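Local coordinates for protein Pcza361.24 (Amycolatopsis orientalis, PDB 3G2M) that is an S-adenosyl-L-methionine-dependent N-methyltransferase that probably acts on glycopeptides during antibiotic biosynthesis, at residues L87-G92 with G152-S157; L110-S115 with Q139-A144; S143-D148 with Y173-E178; S160-D165 with R249-P254. All coordinates share one frame; numbering follows the deposited sequence. Where two conformers were deposited one is given.

Overall arrangement
The first segment met from the N terminus among these contacts is on strand 86-89, and interaction 1 pairs it with strand 151-156, closing a long loop across the centre of the Rossmann-like sheet. Within that loop lies interaction 2, where the end of strand 107-111 meets the turn after strand 135-139; backbone bonds from Leu110 to Glu88 and Ala91 join the two contacts. Interaction 3 starts on Ser143 and Ala144, which it shares with interaction 2, and runs to helix 166-179, so that it crosses interaction 1 along the chain. Interaction 4 opens after interaction 1 has closed, crosses interaction 3, and ties the methyltransferase core to the separate three-stranded sheet through strand 244-252.

Interaction 1. Residues L87-G92 with G152-S157; sequences LELAAG and GTVVIS
Leu87 and Val154 run alongside each other from the same face of a parallel strand pair, with Leu87 CB 4.0 Å from Val154 CG2. The other branch of the valine serves the next leucine: Val154 CG1 lies 3.8 Å from Leu89 CD1, and here the two side chains cross at a slant. The two branches of one valine thus each meet a different leucine. Leu89 reaches it because its CG lies anti to the carbonyl carbon (chi1 -53°), whereas CG of Leu87 is anti to the backbone N. On the other face, Val155 CG2 packs against the aliphatic part of Glu88, 3.8 Å from CG, while the carboxylate runs on to Thr97 through OE1. The backbones supply the frame. Leu87 gives its N-H to Thr153 O and accepts from Val155 N at its own O, and Leu89 N then bonds to Val155 O at 3.0 Å. Next to Leu89 a water joins the two chains, donating to Leu89 O at 2.7 Å and accepting from Ser157 N, a residue of the S-adenosyl-L-methionine site. In the sheet, strand 107-111 flanks 86-89 and strand 184-191 flanks 151-156; Leu172 and Val176 of helix 166-179 cover the face that carries Leu89, Val154 and Ile156.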
# COMPACT_ATOMS: atom_id res chain seq x y z
N LEU A 87 23.78 -8.67 -10.08
CA LEU A 87 22.52 -9.40 -10.04
C LEU A 87 21.37 -8.45 -10.35
O LEU A 87 21.16 -7.46 -9.65
CB LEU A 87 22.34 -10.06 -8.67
CG LEU A 87 21.03 -10.81 -8.40
CD1 LEU A 87 20.85 -11.99 -9.36
CD2 LEU A 87 21.00 -11.27 -6.95
N GLU A 88 20.63 -8.73 -11.43
CA GLU A 88 19.44 -7.96 -11.75
C GLU A 88 18.18 -8.75 -11.41
O GLU A 88 17.95 -9.83 -11.96
CB GLU A 88 19.41 -7.52 -13.22
CG GLU A 88 18.22 -6.62 -13.56
CD GLU A 88 18.01 -6.42 -15.05
OE1 GLU A 88 18.89 -6.81 -15.85
OE2 GLU A 88 16.96 -5.86 -15.42
N LEU A 89 17.38 -8.21 -10.49
CA LEU A 89 16.17 -8.89 -10.02
C LEU A 89 14.99 -8.54 -10.89
O LEU A 89 14.80 -7.37 -11.26
CB LEU A 89 15.86 -8.52 -8.56
CG LEU A 89 17.00 -8.71 -7.55
CD1 LEU A 89 16.65 -8.07 -6.21
CD2 LEU A 89 17.36 -10.19 -7.38
N ALA A 90 14.18 -9.56 -11.20
CA ALA A 90 12.98 -9.43 -12.03
C ALA A 90 13.32 -8.78 -13.37
O ALA A 90 12.75 -7.75 -13.74
CB ALA A 90 11.88 -8.66 -11.28
N ALA A 91 14.28 -9.39 -14.08
CA ALA A 91 14.87 -8.79 -15.28
C ALA A 91 13.93 -8.81 -16.49
O ALA A 91 14.19 -8.15 -17.52
CB ALA A 91 16.18 -9.48 -15.61
N GLY A 92 12.84 -9.55 -16.37
CA GLY A 92 11.87 -9.66 -17.44
C GLY A 92 12.55 -10.20 -18.68
O GLY A 92 13.14 -11.28 -18.65
N GLY A 152 28.67 -7.93 -5.96
CA GLY A 152 29.08 -6.59 -5.52
C GLY A 152 27.99 -5.56 -5.77
O GLY A 152 27.99 -4.50 -5.14
N THR A 153 27.08 -5.87 -6.69
CA THR A 153 25.98 -4.99 -7.09
C THR A 153 24.71 -5.80 -7.32
O THR A 153 24.73 -6.81 -8.02
CB THR A 153 26.32 -4.22 -8.40
OG1 THR A 153 27.61 -3.61 -8.30
CG2 THR A 153 25.28 -3.14 -8.69
N VAL A 154 23.61 -5.35 -6.71
CA VAL A 154 22.29 -5.91 -6.96
C VAL A 154 21.34 -4.77 -7.34
O VAL A 154 21.29 -3.75 -6.66
CB VAL A 154 21.73 -6.70 -5.73
CG1 VAL A 154 20.31 -7.21 -6.00
CG2 VAL A 154 22.65 -7.86 -5.36
N VAL A 155 20.59 -4.94 -8.42
CA VAL A 155 19.70 -3.89 -8.94
C VAL A 155 18.25 -4.35 -9.10
O VAL A 155 17.99 -5.52 -9.39
CB VAL A 155 20.23 -3.24 -10.28
CG1 VAL A 155 21.60 -2.61 -10.08
CG2 VAL A 155 20.27 -4.24 -11.40
N ILE A 156 17.32 -3.42 -8.90
CA ILE A 156 15.90 -3.69 -9.14
C ILE A 156 15.22 -2.43 -9.69
O ILE A 156 15.49 -1.32 -9.24
CB ILE A 156 15.18 -4.26 -7.88
CG1 ILE A 156 13.80 -4.83 -8.24
CG2 ILE A 156 15.07 -3.22 -6.75
CD1 ILE A 156 13.16 -5.63 -7.11
N SER A 157 14.34 -2.63 -10.67
CA SER A 157 13.65 -1.53 -11.32
C SER A 157 12.33 -1.21 -10.62
O SER A 157 11.70 -2.09 -10.02
CB SER A 157 13.42 -1.86 -12.79
OG SER A 157 12.96 -0.72 -13.50
O HOH W 1 13.62 -5.09 -12.01

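Interaction 2. Residues L110-S115 with Q139-A144; sequences LELSTS and QGDMSA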
# COMPACT_ATOMS: atom_id res chain seq x y z
N LEU A 110 17.65 -12.52 -12.97
CA LEU A 110 16.70 -13.40 -12.29
C LEU A 110 15.27 -13.07 -12.68
O LEU A 110 14.86 -11.91 -12.61
CB LEU A 110 16.86 -13.25 -10.77
CG LEU A 110 15.99 -14.14 -9.87
CD1 LEU A 110 16.77 -15.39 -9.49
CD2 LEU A 110 15.52 -13.41 -8.63
N GLU A 111 14.50 -14.08 -13.06
CA GLU A 111 13.14 -13.85 -13.55
C GLU A 111 12.24 -15.01 -13.15
O GLU A 111 12.66 -16.17 -13.19
CB GLU A 111 13.17 -13.62 -15.07
CG GLU A 111 11.82 -13.58 -15.79
CD GLU A 111 10.83 -12.61 -15.18
OE1 GLU A 111 11.24 -11.51 -14.75
OE2 GLU A 111 9.63 -12.94 -15.14
N LEU A 112 11.00 -14.69 -12.77
CA LEU A 112 10.07 -15.68 -12.25
C LEU A 112 9.39 -16.52 -13.33
O LEU A 112 9.22 -17.73 -13.17
CB LEU A 112 9.00 -15.00 -11.38
CG LEU A 112 8.01 -15.88 -10.61
CD1 LEU A 112 8.71 -16.74 -9.58
CD2 LEU A 112 6.95 -15.01 -9.94
N SER A 113 9.01 -15.87 -14.43
CA SER A 113 8.19 -16.51 -15.46
C SER A 113 9.03 -17.31 -16.45
O SER A 113 10.01 -16.80 -17.00
CB SER A 113 7.37 -15.47 -16.23
OG SER A 113 6.80 -16.07 -17.38
N THR A 114 8.61 -18.55 -16.68
CA THR A 114 9.29 -19.45 -17.61
C THR A 114 9.15 -18.96 -19.05
O THR A 114 10.09 -19.07 -19.85
CB THR A 114 8.73 -20.88 -17.51
OG1 THR A 114 7.33 -20.86 -17.75
CG2 THR A 114 8.96 -21.44 -16.12
N SER A 115 7.97 -18.43 -19.38
CA SER A 115 7.69 -17.94 -20.73
C SER A 115 8.49 -16.68 -21.02
O SER A 115 9.04 -16.53 -22.12
CB SER A 115 6.19 -17.69 -20.91
OG SER A 115 5.75 -16.62 -20.09
N GLN A 139 15.95 -18.81 -13.11
CA GLN A 139 14.57 -18.72 -12.68
C GLN A 139 14.50 -18.52 -11.17
O GLN A 139 15.13 -19.25 -10.41
CB GLN A 139 13.74 -19.94 -13.11
CG GLN A 139 12.26 -19.78 -12.78
CD GLN A 139 11.35 -20.64 -13.63
OE1 GLN A 139 11.79 -21.56 -14.33
NE2 GLN A 139 10.05 -20.36 -13.56
N GLY A 140 13.73 -17.52 -10.74
CA GLY A 140 13.59 -17.27 -9.32
C GLY A 140 12.64 -16.14 -8.99
O GLY A 140 12.26 -15.37 -9.86
N ASP A 141 12.29 -16.06 -7.72
CA ASP A 141 11.35 -15.08 -7.19
C ASP A 141 12.10 -13.98 -6.42
O ASP A 141 12.71 -14.25 -5.39
CB ASP A 141 10.38 -15.80 -6.25
CG ASP A 141 9.21 -14.95 -5.84
OD1 ASP A 141 9.32 -13.70 -5.78
OD2 ASP A 141 8.16 -15.55 -5.55
N MSE A 142 12.02 -12.74 -6.92
CA MSE A 142 12.65 -11.59 -6.27
C MSE A 142 12.30 -11.41 -4.78
O MSE A 142 13.08 -10.83 -4.04
CB MSE A 142 12.35 -10.29 -7.04
CG MSE A 142 10.86 -10.00 -7.22
SE MSE A 142 10.46 -8.16 -7.78
CE MSE A 142 8.81 -8.63 -8.76
N SER A 143 11.14 -11.91 -4.35
CA SER A 143 10.73 -11.77 -2.94
C SER A 143 11.28 -12.89 -2.04
O SER A 143 11.23 -12.80 -0.81
CB SER A 143 9.20 -11.69 -2.83
OG SER A 143 8.60 -12.96 -3.05
N ALA A 144 11.82 -13.94 -2.66
CA ALA A 144 12.38 -15.07 -1.91
C ALA A 144 13.26 -15.88 -2.85
O ALA A 144 12.79 -16.84 -3.47
CB ALA A 144 11.28 -15.93 -1.32
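Gln139 reaches along the end of strand 107-111 towards the first turn of the following helix, and its side chain can be followed atom by atom. CB lies 3.9 Å from Glu111 O. CG, placed anti to the backbone N (chi1 -174°), has the carbonyl oxygens of Glu111 and Leu112 both near it, on one side. The chain stays extended, which carries the amide to Thr114, whose CG2 lies beside CD and OE1. At the tip, NE2 donates to Leu112 O at 2.8 Å, a bent bond (138° at the hydrogen) whose acceptor is tilted from the amide plane. Gln139 was deposited in two conformers, so these details of its side chain hold for one of them and are less certain. The backbone adds a bond from Gly140 N to Glu111 O at 3.0 Å, with the donor well above the carbonyl plane. Leu110 lies against the glycine backbone, its CD1 3.7 Å from Gly140 CA. Further along, Leu112 CD1 lies alongside Asp141 CB at 3.8 Å. Asp141 OD1 accepts from both Ser143 N and Ser143 OG, approaching from the same face of the carboxylate; the backbone bond forms an Asx turn. Glu111 at a strand end and Asp141 and Met142 in the neighbouring turn all bind S-adenosyl-L-methionine, the placement of cofactor residues at the carboxyl ends of parallel strands that characterises Rossmann-like methyltransferases.

Interaction 3. Residues S143-D148 with Y173-E178; sequences SAFALD and YASVRE
Phe145 turns its ring against helix 166-179, and Ser175 sets its CB over one ring face. The carbon stands 3.8 Å from the ring centroid and 28° off the normal, a CH-pi contact displaced towards one side of the ring: the closest ring atom, Phe145 CE2, is 3.4 Å from Ser175 CB. The rotamer of the phenylalanine makes this possible, for CG lies between the backbone N and the carbonyl carbon (chi1 62°), and the ring swings in towards the helix although the bond from CA to CB does not aim at it. In Ser175, OG is anti to the carbonyl carbon (chi1 -66°) and beside the backbone N. From there it bonds back to Gly171 O, one helical turn earlier, and passes Ala144 CA at 3.7 Å. Val176 adds an apolar touch, its CG2 lying 4.2 Å from Phe145 CZ. Leu87 and Leu89 of strand 86-89 also pack on the ring, which therefore lies between sheet and helix, with His179 meeting it as well. Leu147 N bonds to His179 NE2, a polar tie nearby. Between the two segments themselves no hydrogen bond forms: the serine hydroxyl bonds within its own helix, its methylene faces the ring, and dispersion and CH-pi contact make the join.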
# COMPACT_ATOMS: atom_id res chain seq x y z
N SER A 143 11.14 -11.91 -4.35
CA SER A 143 10.73 -11.77 -2.94
C SER A 143 11.28 -12.89 -2.04
O SER A 143 11.23 -12.80 -0.81
CB SER A 143 9.20 -11.69 -2.83
OG SER A 143 8.60 -12.96 -3.05
N ALA A 144 11.82 -13.94 -2.66
CA ALA A 144 12.38 -15.07 -1.91
C ALA A 144 13.26 -15.88 -2.85
O ALA A 144 12.79 -16.84 -3.47
CB ALA A 144 11.28 -15.93 -1.32
N PHE A 145 14.50 -15.46 -3.01
CA PHE A 145 15.45 -16.18 -3.87
C PHE A 145 16.70 -16.56 -3.10
O PHE A 145 17.01 -15.99 -2.05
CB PHE A 145 15.80 -15.35 -5.12
CG PHE A 145 16.48 -14.04 -4.82
CD1 PHE A 145 17.87 -13.94 -4.84
CD2 PHE A 145 15.74 -12.91 -4.50
CE1 PHE A 145 18.51 -12.74 -4.56
CE2 PHE A 145 16.37 -11.70 -4.22
CZ PHE A 145 17.75 -11.62 -4.24
N ALA A 146 17.44 -17.53 -3.64
CA ALA A 146 18.64 -18.03 -3.01
C ALA A 146 19.53 -18.61 -4.09
O ALA A 146 19.15 -19.55 -4.79
CB ALA A 146 18.29 -19.09 -1.98
N LEU A 147 20.72 -18.03 -4.24
CA LEU A 147 21.70 -18.48 -5.22
C LEU A 147 22.98 -18.90 -4.53
O LEU A 147 23.23 -18.49 -3.39
CB LEU A 147 22.02 -17.35 -6.22
CG LEU A 147 20.81 -16.72 -6.92
CD1 LEU A 147 21.24 -15.52 -7.74
CD2 LEU A 147 20.11 -17.75 -7.78
N ASP A 148 23.77 -19.71 -5.22
CA ASP A 148 25.09 -20.12 -4.74
C ASP A 148 26.15 -19.10 -5.20
O ASP A 148 27.22 -19.46 -5.70
CB ASP A 148 25.41 -21.53 -5.24
CG ASP A 148 26.64 -22.12 -4.58
OD1 ASP A 148 27.00 -21.69 -3.45
OD2 ASP A 148 27.26 -23.01 -5.19
N TYR A 173 14.13 -7.51 0.67
CA TYR A 173 15.21 -6.82 1.38
C TYR A 173 16.16 -7.81 2.07
O TYR A 173 17.38 -7.68 1.99
CB TYR A 173 14.66 -5.80 2.39
CG TYR A 173 13.67 -4.78 1.84
CD1 TYR A 173 13.83 -4.22 0.57
CD2 TYR A 173 12.58 -4.36 2.61
CE1 TYR A 173 12.92 -3.28 0.08
CE2 TYR A 173 11.67 -3.43 2.13
CZ TYR A 173 11.85 -2.90 0.86
OH TYR A 173 10.93 -1.97 0.39
N ALA A 174 15.59 -8.82 2.72
CA ALA A 174 16.40 -9.85 3.38
C ALA A 174 17.18 -10.71 2.39
O ALA A 174 18.36 -10.98 2.60
CB ALA A 174 15.52 -10.73 4.28
N SER A 175 16.52 -11.12 1.31
CA SER A 175 17.18 -11.89 0.25
C SER A 175 18.38 -11.13 -0.33
O SER A 175 19.47 -11.69 -0.45
CB SER A 175 16.19 -12.25 -0.86
OG SER A 175 15.19 -13.15 -0.40
N VAL A 176 18.18 -9.86 -0.66
CA VAL A 176 19.26 -9.02 -1.18
C VAL A 176 20.46 -8.95 -0.22
O VAL A 176 21.60 -9.17 -0.65
CB VAL A 176 18.78 -7.59 -1.57
CG1 VAL A 176 19.96 -6.71 -1.98
CG2 VAL A 176 17.77 -7.67 -2.71
N ARG A 177 20.20 -8.68 1.07
CA ARG A 177 21.26 -8.71 2.09
C ARG A 177 22.12 -9.98 1.98
O ARG A 177 23.35 -9.91 1.98
CB ARG A 177 20.67 -8.62 3.51
CG ARG A 177 21.73 -8.73 4.62
CD ARG A 177 21.13 -9.04 5.98
NE ARG A 177 20.53 -10.38 6.03
CZ ARG A 177 19.27 -10.62 6.39
NH1 ARG A 177 18.46 -9.62 6.76
NH2 ARG A 177 18.81 -11.86 6.39
N GLU A 178 21.45 -11.13 1.87
CA GLU A 178 22.16 -12.41 1.84
C GLU A 178 23.00 -12.62 0.58
O GLU A 178 23.84 -13.52 0.54
CB GLU A 178 21.18 -13.58 2.02
CG GLU A 178 20.50 -13.62 3.39
CD GLU A 178 21.49 -13.73 4.54
OE1 GLU A 178 22.47 -14.48 4.44
OE2 GLU A 178 21.27 -13.05 5.56

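Interaction 4. Residues S160-D165 with R249-P254; sequences SINELD and RRLLAP
Arg250 extends from its backbone with CG anti to N (chi1 175°) and then bends at its third torsion (chi3 -68°), which turns the guanidinium to lie by the backbone of residues 162-165. This is where the Rossmann-like methyltransferase core meets strand 244-252 of the separate three-stranded sheet. On the core side, the chain makes a type I turn from Ile161 to Leu164. NH1 of Arg250 donates to Asn162 O at 2.9 Å, and the bond is nearly straight (169° at the hydrogen), with the acceptor in the guanidinium plane. Over one face of the same group sit Leu164 O, 3.5 Å from Arg250 CZ, and the CA of Asp165, 3.6 Å from Arg250 NH2. One flat cation thus meets one backbone oxygen at its edge and another above it, an arrangement that is probably favourable electrostatically. The Asp165 carboxylate takes a different partner, capping Asp168 N at the start of helix 166-179, while Glu225 makes a long, weak ion pair with Arg250 NE. Asn162 supplies the second direct link: its OD1 accepts from Leu252 N at 2.8 Å, and Leu252 CG lies 3.4 Å from that oxygen, the asparagine and leucine side chains passing head to tail. The second subunit packs nearby, its His221 against Leu251 and its Glu166 against Asp165. On the other branch of the amide, Asn162 ND2 bonds to Ser158 O and also donates to a water 2.9 Å away, which in turn donates to Leu252 O at 2.6 Å.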
# COMPACT_ATOMS: atom_id res chain seq x y z
N SER A 160 9.15 -3.48 -10.92
CA SER A 160 9.26 -4.78 -10.26
C SER A 160 9.00 -4.72 -8.75
O SER A 160 8.22 -5.51 -8.23
CB SER A 160 10.65 -5.35 -10.51
OG SER A 160 10.91 -5.37 -11.90
N ILE A 161 9.69 -3.82 -8.05
CA ILE A 161 9.49 -3.72 -6.59
C ILE A 161 8.04 -3.31 -6.27
O ILE A 161 7.46 -3.80 -5.31
CB ILE A 161 10.53 -2.78 -5.90
CG1 ILE A 161 10.30 -2.78 -4.36
CG2 ILE A 161 10.49 -1.37 -6.50
CD1 ILE A 161 11.44 -2.17 -3.53
N ASN A 162 7.46 -2.45 -7.10
CA ASN A 162 6.07 -2.03 -6.90
C ASN A 162 5.04 -3.15 -7.10
O ASN A 162 3.89 -3.01 -6.71
CB ASN A 162 5.73 -0.81 -7.77
CG ASN A 162 6.12 0.51 -7.11
OD1 ASN A 162 5.49 0.94 -6.14
ND2 ASN A 162 7.15 1.17 -7.64
N GLU A 163 5.45 -4.27 -7.69
CA GLU A 163 4.57 -5.43 -7.83
C GLU A 163 4.45 -6.22 -6.52
O GLU A 163 3.59 -7.10 -6.39
CB GLU A 163 5.04 -6.33 -8.99
CG GLU A 163 4.67 -5.75 -10.36
CD GLU A 163 5.10 -6.58 -11.55
OE1 GLU A 163 5.77 -7.64 -11.40
OE2 GLU A 163 4.75 -6.17 -12.68
N LEU A 164 5.29 -5.90 -5.54
CA LEU A 164 5.35 -6.64 -4.27
C LEU A 164 4.61 -5.93 -3.14
O LEU A 164 4.76 -4.72 -2.96
CB LEU A 164 6.82 -6.85 -3.86
CG LEU A 164 7.77 -7.61 -4.80
CD1 LEU A 164 9.16 -7.73 -4.15
CD2 LEU A 164 7.21 -9.00 -5.15
N ASP A 165 3.82 -6.69 -2.38
CA ASP A 165 3.16 -6.16 -1.19
C ASP A 165 4.18 -5.97 -0.05
O ASP A 165 5.37 -6.25 -0.22
CB ASP A 165 1.94 -7.02 -0.77
CG ASP A 165 2.32 -8.41 -0.28
OD1 ASP A 165 3.50 -8.68 0.04
OD2 ASP A 165 1.40 -9.26 -0.23
N ARG A 249 -2.36 -0.05 -10.53
CA ARG A 249 -1.17 -0.66 -9.95
C ARG A 249 -0.64 0.14 -8.78
O ARG A 249 -0.89 1.34 -8.66
CB ARG A 249 -0.08 -0.89 -10.99
CG ARG A 249 0.49 0.37 -11.65
CD ARG A 249 1.73 0.03 -12.49
N ARG A 250 0.09 -0.56 -7.91
CA ARG A 250 0.71 0.03 -6.74
C ARG A 250 1.74 1.06 -7.17
O ARG A 250 2.51 0.83 -8.11
CB ARG A 250 1.39 -1.07 -5.92
CG ARG A 250 2.19 -0.58 -4.72
CD ARG A 250 2.86 -1.74 -4.00
NE ARG A 250 1.90 -2.64 -3.36
CZ ARG A 250 1.47 -3.80 -3.86
NH1 ARG A 250 1.91 -4.24 -5.03
NH2 ARG A 250 0.61 -4.52 -3.17
N LEU A 251 1.74 2.20 -6.49
CA LEU A 251 2.81 3.18 -6.64
C LEU A 251 3.28 3.64 -5.28
O LEU A 251 2.59 4.42 -4.60
CB LEU A 251 2.40 4.37 -7.53
CG LEU A 251 3.53 5.33 -7.94
CD1 LEU A 251 4.57 4.63 -8.80
CD2 LEU A 251 2.99 6.54 -8.66
N LEU A 252 4.44 3.15 -4.87
CA LEU A 252 5.01 3.53 -3.59
C LEU A 252 5.77 4.84 -3.73
O LEU A 252 6.44 5.10 -4.75
CB LEU A 252 5.95 2.43 -3.08
CG LEU A 252 5.33 1.06 -2.75
CD1 LEU A 252 6.37 -0.05 -2.91
CD2 LEU A 252 4.74 1.06 -1.35
N ALA A 253 5.67 5.67 -2.69
CA ALA A 253 6.51 6.85 -2.59
C ALA A 253 7.95 6.40 -2.37
O ALA A 253 8.19 5.49 -1.57
CB ALA A 253 6.03 7.73 -1.42
N PRO A 254 8.93 6.98 -3.11
CA PRO A 254 10.34 6.63 -2.87
C PRO A 254 10.76 6.71 -1.39
O PRO A 254 11.50 5.84 -0.92
CB PRO A 254 11.11 7.67 -3.71
CG PRO A 254 10.16 7.96 -4.84
CD PRO A 254 8.79 7.94 -4.22
O HOH W 2 7.72 3.77 -6.62